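Local atomic coordinates of iron-regulated ABC transporter siderophore-binding protein SirA (Staphylococcus aureus subsp. aureus, PDB entry 3MWF), a protein that binds the ferric siderophore staphyloferrin B and probably delivers it to an ABC transporter for iron uptake. Residues A[27-32]-A[47-52]; A[34-39]-A[56-61]; A[64-69]-A[80-85]. All coordinates share one frame; numbering follows the deposited sequence. Where two conformers were deposited one is given.

Contact 1 (A[27-32]-A[47-52]); sequences LYQGAT and ESWTQK. With SE8 (5-[(2-{[(3S)-5-{[(2S)-2-amino-2-carboxyethyl]amino}-3-carboxy-3-hydroxy-5-oxopentanoyl]amino}ethyl)amino]-2,5-dioxopentanoic acid), chain C.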
# COMPACT_ATOMS: atom_id res chain seq x y z
N LEU A 27 1.41 -12.58 5.87
CA LEU A 27 2.53 -12.69 4.91
C LEU A 27 2.71 -11.50 3.99
O LEU A 27 3.49 -11.57 3.05
CB LEU A 27 2.38 -13.97 4.07
CG LEU A 27 2.37 -15.26 4.91
CD1 LEU A 27 2.32 -16.46 3.99
CD2 LEU A 27 3.61 -15.35 5.79
N TYR A 28 1.97 -10.42 4.23
CA TYR A 28 2.36 -9.14 3.63
C TYR A 28 2.10 -7.98 4.57
O TYR A 28 1.28 -8.10 5.47
CB TYR A 28 1.68 -8.94 2.27
CG TYR A 28 0.18 -8.95 2.21
CD1 TYR A 28 -0.51 -10.16 2.00
CD2 TYR A 28 -0.55 -7.76 2.23
CE1 TYR A 28 -1.91 -10.16 1.86
CE2 TYR A 28 -1.95 -7.76 2.12
CZ TYR A 28 -2.61 -8.96 1.89
OH TYR A 28 -3.98 -9.00 1.76
N GLN A 29 2.79 -6.86 4.36
CA GLN A 29 2.74 -5.75 5.32
C GLN A 29 1.32 -5.34 5.66
O GLN A 29 0.99 -5.12 6.82
CB GLN A 29 3.45 -4.52 4.71
CG GLN A 29 4.80 -4.82 4.03
CD GLN A 29 5.85 -5.33 5.01
OE1 GLN A 29 6.05 -4.73 6.06
NE2 GLN A 29 6.51 -6.44 4.66
N GLY A 30 0.47 -5.18 4.64
CA GLY A 30 -0.88 -4.66 4.87
C GLY A 30 -1.73 -5.61 5.68
O GLY A 30 -2.59 -5.17 6.42
N ALA A 31 -1.51 -6.91 5.51
CA ALA A 31 -2.24 -7.93 6.26
C ALA A 31 -1.87 -7.81 7.73
O ALA A 31 -2.73 -7.89 8.62
CB ALA A 31 -1.92 -9.32 5.71
N THR A 32 -0.59 -7.58 8.00
CA THR A 32 -0.15 -7.38 9.41
C THR A 32 -0.83 -6.17 10.04
O THR A 32 -1.32 -6.24 11.19
CB THR A 32 1.36 -7.20 9.45
OG1 THR A 32 1.95 -8.35 8.84
CG2 THR A 32 1.85 -7.14 10.91
N GLU A 47 8.82 -9.75 7.89
CA GLU A 47 9.57 -8.56 8.33
C GLU A 47 9.12 -7.32 7.55
O GLU A 47 8.69 -7.42 6.41
CB GLU A 47 11.07 -8.78 8.19
CG GLU A 47 11.60 -8.66 6.80
CD GLU A 47 13.06 -9.02 6.70
OE1 GLU A 47 13.61 -9.59 7.67
OE2 GLU A 47 13.64 -8.78 5.62
N SER A 48 9.24 -6.15 8.17
CA SER A 48 8.97 -4.90 7.49
C SER A 48 9.99 -4.65 6.39
O SER A 48 11.14 -5.12 6.46
CB SER A 48 8.96 -3.75 8.50
OG SER A 48 10.17 -3.75 9.27
N TRP A 49 9.61 -3.86 5.38
CA TRP A 49 10.52 -3.61 4.29
C TRP A 49 11.69 -2.72 4.70
O TRP A 49 12.81 -2.85 4.16
CB TRP A 49 9.78 -2.90 3.16
CG TRP A 49 8.82 -3.74 2.36
CD1 TRP A 49 7.47 -3.58 2.29
CD2 TRP A 49 9.15 -4.84 1.50
NE1 TRP A 49 6.91 -4.54 1.45
CE2 TRP A 49 7.93 -5.31 0.93
CE3 TRP A 49 10.35 -5.46 1.14
CZ2 TRP A 49 7.87 -6.38 0.03
CZ3 TRP A 49 10.30 -6.55 0.24
CH2 TRP A 49 9.06 -6.99 -0.31
N THR A 50 11.41 -1.79 5.59
CA THR A 50 12.47 -0.92 6.16
C THR A 50 12.21 -0.90 7.66
O THR A 50 11.23 -1.48 8.12
CB THR A 50 12.41 0.53 5.61
OG1 THR A 50 11.15 1.12 5.97
CG2 THR A 50 12.63 0.57 4.09
N GLN A 51 13.10 -0.24 8.42
CA GLN A 51 12.98 -0.27 9.89
C GLN A 51 12.87 -1.72 10.39
O GLN A 51 12.15 -1.99 11.33
CB GLN A 51 11.77 0.52 10.38
CG GLN A 51 11.83 2.00 9.93
CD GLN A 51 10.68 2.82 10.45
OE1 GLN A 51 9.63 2.31 10.81
NE2 GLN A 51 10.89 4.15 10.49
N LYS A 52 13.65 -2.62 9.78
CA LYS A 52 13.50 -4.04 10.10
C LYS A 52 13.79 -4.30 11.57
O LYS A 52 14.66 -3.65 12.14
CB LYS A 52 14.48 -4.86 9.27
CG LYS A 52 14.27 -4.78 7.77
CD LYS A 52 15.16 -5.79 7.05
CE LYS A 52 14.90 -5.73 5.56
NZ LYS A 52 15.38 -7.00 4.88
C1 SE8 C . 9.94 -6.39 -3.92
C2 SE8 C . 10.61 -5.04 -3.95
C3 SE8 C . 10.61 -4.40 -2.57
N4 SE8 C . 9.27 -4.07 -2.11
C5 SE8 C . 8.74 -2.87 -2.28
C6 SE8 C . 7.29 -2.70 -1.90
C7 SE8 C . 6.38 -3.16 -3.04
C8 SE8 C . 4.93 -3.12 -2.52
C9 SE8 C . 3.87 -3.34 -3.60
N10 SE8 C . 4.15 -4.18 -4.59
C11 SE8 C . 3.14 -4.42 -5.60
C12 SE8 C . 2.74 -5.89 -5.62
N13 SE8 C . 2.10 -6.26 -6.88
C14 SE8 C . 2.77 -6.60 -8.02
C15 SE8 C . 4.21 -7.00 -7.93
C16 SE8 C . 4.93 -5.68 -7.85
C17 SE8 C . 6.20 -5.66 -7.06
C18 SE8 C . 7.34 -5.17 -7.82
O19 SE8 C . 10.57 -7.35 -3.40
O20 SE8 C . 8.82 -6.50 -4.45
N21 SE8 C . 9.91 -4.18 -4.93
O22 SE8 C . 9.35 -1.92 -2.74
C23 SE8 C . 6.58 -2.28 -4.26
O24 SE8 C . 6.08 -1.12 -4.28
O25 SE8 C . 7.22 -2.72 -5.25
O26 SE8 C . 6.76 -4.49 -3.43
O27 SE8 C . 2.79 -2.76 -3.51
O28 SE8 C . 2.26 -6.56 -9.12
O29 SE8 C . 6.24 -5.89 -5.85
O30 SE8 C . 8.27 -4.66 -7.20
O31 SE8 C . 7.34 -5.22 -9.07

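Contact 2 (A[34-39]-A[56-61]); sequences VAVSLG and EYIKND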
# COMPACT_ATOMS: atom_id res chain seq x y z
N VAL A 34 -3.67 -4.79 8.99
CA VAL A 34 -5.11 -5.03 9.10
C VAL A 34 -5.42 -5.92 10.32
O VAL A 34 -6.40 -5.67 11.04
CB VAL A 34 -5.67 -5.60 7.78
CG1 VAL A 34 -7.10 -6.19 7.95
CG2 VAL A 34 -5.69 -4.50 6.72
N ALA A 35 -4.57 -6.92 10.57
CA ALA A 35 -4.80 -7.80 11.73
C ALA A 35 -4.79 -6.96 13.01
O ALA A 35 -5.71 -7.04 13.85
CB ALA A 35 -3.71 -8.86 11.80
N VAL A 36 -3.76 -6.13 13.15
CA VAL A 36 -3.69 -5.22 14.31
C VAL A 36 -4.91 -4.30 14.41
O VAL A 36 -5.51 -4.12 15.49
CB VAL A 36 -2.34 -4.45 14.28
CG1 VAL A 36 -2.34 -3.26 15.27
CG2 VAL A 36 -1.15 -5.39 14.54
N SER A 37 -5.32 -3.74 13.27
CA SER A 37 -6.48 -2.85 13.19
C SER A 37 -7.79 -3.52 13.62
O SER A 37 -8.71 -2.86 14.16
CB SER A 37 -6.60 -2.32 11.76
OG SER A 37 -5.50 -1.46 11.45
N LEU A 38 -7.86 -4.82 13.37
CA LEU A 38 -9.03 -5.63 13.73
C LEU A 38 -8.94 -6.20 15.16
O LEU A 38 -9.83 -6.96 15.59
CB LEU A 38 -9.23 -6.76 12.72
CG LEU A 38 -9.68 -6.33 11.31
CD1 LEU A 38 -9.59 -7.49 10.37
CD2 LEU A 38 -11.10 -5.77 11.32
N GLY A 39 -7.88 -5.85 15.88
CA GLY A 39 -7.68 -6.25 17.28
C GLY A 39 -7.08 -7.63 17.47
O GLY A 39 -7.19 -8.22 18.56
N GLU A 56 8.28 1.05 12.98
CA GLU A 56 8.12 1.82 14.23
C GLU A 56 6.65 2.07 14.61
O GLU A 56 6.25 1.90 15.77
CB GLU A 56 8.87 3.15 14.13
CG GLU A 56 8.97 3.89 15.45
CD GLU A 56 10.01 3.26 16.37
OE1 GLU A 56 10.52 2.17 16.01
OE2 GLU A 56 10.33 3.84 17.42
N TYR A 57 5.83 2.43 13.63
CA TYR A 57 4.44 2.78 13.89
C TYR A 57 3.61 1.62 14.48
O TYR A 57 2.65 1.85 15.20
CB TYR A 57 3.75 3.41 12.65
CG TYR A 57 3.11 2.38 11.73
CD1 TYR A 57 3.85 1.76 10.75
CD2 TYR A 57 1.78 2.01 11.90
CE1 TYR A 57 3.26 0.78 9.90
CE2 TYR A 57 1.17 1.06 11.08
CZ TYR A 57 1.94 0.44 10.09
OH TYR A 57 1.34 -0.50 9.29
N ILE A 58 4.03 0.38 14.23
CA ILE A 58 3.27 -0.79 14.66
C ILE A 58 3.97 -1.75 15.63
O ILE A 58 3.34 -2.69 16.15
CB ILE A 58 2.79 -1.55 13.39
CG1 ILE A 58 1.54 -2.39 13.66
CG2 ILE A 58 3.94 -2.34 12.72
CD1 ILE A 58 0.94 -2.98 12.38
N LYS A 59 5.26 -1.54 15.89
CA LYS A 59 6.05 -2.57 16.56
C LYS A 59 5.54 -2.85 17.99
O LYS A 59 5.63 -3.99 18.45
CB LYS A 59 7.56 -2.27 16.53
CG LYS A 59 7.98 -1.20 17.48
CD LYS A 59 9.46 -0.88 17.38
CE LYS A 59 9.81 0.17 18.44
NZ LYS A 59 11.09 0.82 18.12
N ASN A 60 4.99 -1.82 18.66
CA ASN A 60 4.47 -1.99 20.02
C ASN A 60 3.17 -2.81 20.05
O ASN A 60 2.76 -3.29 21.12
CB ASN A 60 4.28 -0.64 20.75
CG ASN A 60 5.62 0.06 21.06
OD1 ASN A 60 6.67 -0.58 21.24
ND2 ASN A 60 5.58 1.39 21.14
N ASP A 61 2.54 -2.96 18.89
CA ASP A 61 1.39 -3.85 18.74
C ASP A 61 1.81 -5.24 18.27
O ASP A 61 0.97 -6.14 18.19
CB ASP A 61 0.39 -3.27 17.74
CG ASP A 61 -0.03 -1.89 18.09
OD1 ASP A 61 0.31 -0.95 17.33
OD2 ASP A 61 -0.67 -1.73 19.14

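Contact 3 (A[64-69]-A[80-85]); sequences DTKIVG and SKLKPD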
# COMPACT_ATOMS: atom_id res chain seq x y z
N ASP A 64 6.36 -9.77 20.72
CA ASP A 64 6.20 -11.24 20.73
C ASP A 64 5.73 -11.85 19.41
O ASP A 64 5.73 -13.08 19.27
CB ASP A 64 5.27 -11.73 21.86
CG ASP A 64 5.76 -11.35 23.25
OD1 ASP A 64 6.95 -11.57 23.57
OD2 ASP A 64 4.91 -10.85 24.03
N THR A 65 5.29 -11.02 18.45
CA THR A 65 5.09 -11.53 17.08
C THR A 65 6.42 -12.02 16.53
O THR A 65 7.42 -11.30 16.52
CB THR A 65 4.49 -10.44 16.14
OG1 THR A 65 3.24 -10.00 16.65
CG2 THR A 65 4.33 -11.00 14.70
N LYS A 66 6.45 -13.27 16.06
CA LYS A 66 7.65 -13.85 15.52
C LYS A 66 7.78 -13.45 14.06
O LYS A 66 6.79 -13.45 13.31
CB LYS A 66 7.60 -15.38 15.67
CG LYS A 66 8.53 -16.18 14.78
CD LYS A 66 9.93 -16.27 15.38
CE LYS A 66 10.90 -16.87 14.40
NZ LYS A 66 12.21 -17.06 15.09
N ILE A 67 9.00 -13.16 13.64
CA ILE A 67 9.26 -12.82 12.24
C ILE A 67 9.45 -14.11 11.46
O ILE A 67 10.29 -14.94 11.81
CB ILE A 67 10.48 -11.86 12.10
CG1 ILE A 67 10.20 -10.54 12.83
CG2 ILE A 67 10.85 -11.66 10.62
CD1 ILE A 67 9.00 -9.77 12.32
N VAL A 68 8.66 -14.29 10.39
CA VAL A 68 8.76 -15.50 9.60
C VAL A 68 9.56 -15.34 8.31
O VAL A 68 9.55 -16.24 7.47
CB VAL A 68 7.38 -16.13 9.33
CG1 VAL A 68 6.69 -16.42 10.65
CG2 VAL A 68 6.50 -15.18 8.46
N GLY A 69 10.27 -14.23 8.15
CA GLY A 69 11.13 -14.05 6.98
C GLY A 69 10.73 -12.86 6.13
O GLY A 69 9.92 -12.04 6.54
N SER A 80 5.34 -22.88 10.13
CA SER A 80 4.88 -24.16 10.68
C SER A 80 5.06 -24.23 12.20
O SER A 80 4.16 -24.69 12.92
CB SER A 80 5.63 -25.31 10.03
OG SER A 80 5.06 -26.54 10.48
N LYS A 81 6.22 -23.77 12.68
CA LYS A 81 6.56 -23.80 14.11
C LYS A 81 5.65 -22.99 15.00
O LYS A 81 5.55 -23.25 16.21
CB LYS A 81 8.02 -23.41 14.34
CG LYS A 81 8.97 -24.51 13.91
CD LYS A 81 10.42 -24.24 14.30
CE LYS A 81 11.17 -23.49 13.23
NZ LYS A 81 12.57 -23.16 13.64
N LEU A 82 4.98 -22.00 14.42
CA LEU A 82 4.06 -21.18 15.16
C LEU A 82 2.70 -21.83 15.39
O LEU A 82 1.90 -21.30 16.15
CB LEU A 82 3.90 -19.80 14.51
CG LEU A 82 5.19 -18.99 14.59
CD1 LEU A 82 5.08 -17.78 13.64
CD2 LEU A 82 5.44 -18.56 16.02
N LYS A 83 2.45 -22.96 14.73
CA LYS A 83 1.15 -23.63 14.83
C LYS A 83 -0.00 -22.64 14.62
O LYS A 83 -0.88 -22.46 15.48
CB LYS A 83 1.04 -24.35 16.19
CG LYS A 83 1.99 -25.50 16.31
CD LYS A 83 1.57 -26.40 17.48
CE LYS A 83 2.13 -27.81 17.33
NZ LYS A 83 3.60 -27.77 17.48
N PRO A 84 0.01 -21.96 13.46
CA PRO A 84 -1.06 -21.00 13.21
C PRO A 84 -2.38 -21.71 12.92
O PRO A 84 -2.39 -22.88 12.53
CB PRO A 84 -0.59 -20.28 11.95
CG PRO A 84 0.34 -21.22 11.28
CD PRO A 84 0.87 -22.18 12.29
N ASP A 85 -3.47 -21.01 13.15
CA ASP A 85 -4.77 -21.49 12.70
C ASP A 85 -5.29 -20.72 11.48
O ASP A 85 -6.33 -21.09 10.92
CB ASP A 85 -5.80 -21.56 13.84
CG ASP A 85 -5.87 -20.33 14.69
OD1 ASP A 85 -5.56 -19.22 14.20
OD2 ASP A 85 -6.26 -20.45 15.87

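Contact 1 (A[27-32]-A[47-52])
Gln29 and the siderophore SE8 lie on opposite faces of the Trp49 indole. Gln29 NE2 sits 3.7 Å above one face, toward the rim. SE8 N4 lies over the other face, and its closest ring atom is Trp49 CH2 at 3.4 Å. The Gln29 amide is not stacked flat on the indole, as the two planes are 39° apart. The aliphatic part of Gln29 also touches the ring, with CG 3.3 Å from Trp49 NE1, on the pyrrole side. The N4 and C3 part of the siderophore lies over the six-membered ring.

The same amide grips the other segment's backbone. Gln29 NE2 donates to Glu47 O at 3.0 Å, and the bond is nearly straight at 174°. Glu47 O lies in the amide plane of Gln29, while the donor is tilted out of the carbonyl plane. NE2 also hydrogen-bonds Glu71 OE1, its strongest polar partner. Gln29 OE1 is packed 3.3 Å from Ser48 CA. With CG beside the backbone N (chi1 -45°) the methylene lies against the indole, and the bend at chi2 turns the amide toward Glu47 O.

Two bonds within 47-52 shape the loop that carries Trp49. Ser48 OG donates to Thr50 O at 2.8 Å. Lys52 NZ forms a salt bridge with Glu47 OE2, approaching from above the carboxylate plane.

Trp49 belongs to the staphyloferrin B pocket, and its side chain is about 5 Å from the iron(III) ion. Arg93, Arg169, Arg174, Tyr176 and Asn272 hydrogen-bond the siderophore. Gln29 is thus a second-shell residue: its two NE2 bonds fix the amide behind the indole, whose other face meets the ligand through van der Waals packing.

Contact 2 (A[34-39]-A[56-61])
Val36, on the last turn of helix 29-37, packs against Ile58 and Asp61 with its two methyl branches, one to each partner at closest approach. The contact is small and rests on carbon packing.

The apolar pair is Val36 and Ile58. Val36 CG2 meets Ile58 CD1 at 3.9 Å. Ile58 CG1 is anti to its own backbone N (chi1 -155°), and with chi2 also near 180° the chain is extended, which carries CD1 across to the valine. The two side chains meet at a slant.

The second kind of packing is between a methyl and the aliphatic part of an acid. Val36 CG1 lies 3.7 Å from Asp61 CB, and the side chains cross at about a right angle. Asp61 meets the valine mainly through this methylene, and Asp61 CG is slightly farther from Val36 CG1, at 3.9 Å.

Polar bonds shape each segment separately. Gly39 has positive phi and ends the helix in a Schellman motif, with Gly39 N bonded to Val36 O. In the loop, Asp61 N bonds to Ile58 O at 2.9 Å, which brings both partners of Val36 onto one turn. Lys59 NZ makes a salt bridge with Glu56 OE1.

The contact joins the end of helix 29-37 to the loop between strands 44-45 and 66-70. Leu62 of the loop and Lys278 of helix 277-290 also touch Val36. Helices 116-127 and 130-155 pack against other residues of 34-39.

Contact 3 (A[64-69]-A[80-85])
The closest pair of CA atoms, Lys66 CA and Leu82 CA, is 8.2 Å apart, so strand 66-70 and the end of helix 76-81 meet through side chains. Leu82 bridges the gap. Its two methyls reach Lys66 and Val68, which alternate with Ile67 along the strand; Ile67 points away from the helix end.

Leu82 CD1 packs on Val68 CG1 at 3.7 Å, the closest approach of the contact. The valine comes to it at a slant. Val68 CG1 is anti to the carbonyl carbon (chi1 -57°), and it is this branch that meets the leucine. Leu82 CD2 lies 3.9 Å from Lys66 CB.

Lys66 takes part through the aliphatic root of its chain and crosses Leu82 at about a right angle. Its CG also sits near Leu82 CD1, at 4.0 Å. Beyond CG the chain bends (chi2 83°) and leads away from the leucine. Its ammonium makes a long, weak ion pair with Glu78. Lys66 NZ and Lys81 NZ stand 6.3 Å apart. Glu78, which forms a salt bridge with Lys81, probably offsets the like charges.

Lys83, with positive phi, is the first residue to leave helical backbone angles, and Lys83 N bonds to Ser80 O at 3.0 Å.

Leu82 also touches Val25 of strand 24-26, while Lys66 and Val68 bond through their backbones to Ala45. The contact therefore lays the end of helix 76-81 against the mixed sheet containing strands 24-26, 44-45 and 66-70, and the chain then continues into strand 86-90.

In the fold
From the N terminus, the chain leaves strand 24-26 and enters helix 29-37, used by contacts 1 and 2. After strand 44-45 it forms a long loop. Contact 1 closes the loop's start onto the first turn of the helix, beside the siderophore. Contact 2 closes its later part onto the helix end. Their segments alternate, so the two contacts cross, and Gln51 OE1 probably bonds to Glu56 N between them. Contact 3 follows in series, tying strand 66-70 to the end of helix 76-81. It meets contact 1 through a probable Glu47 N to Gly69 O bond and through Leu27 packed on Val68. Segments 56-61 and 64-69 nearly adjoin in sequence.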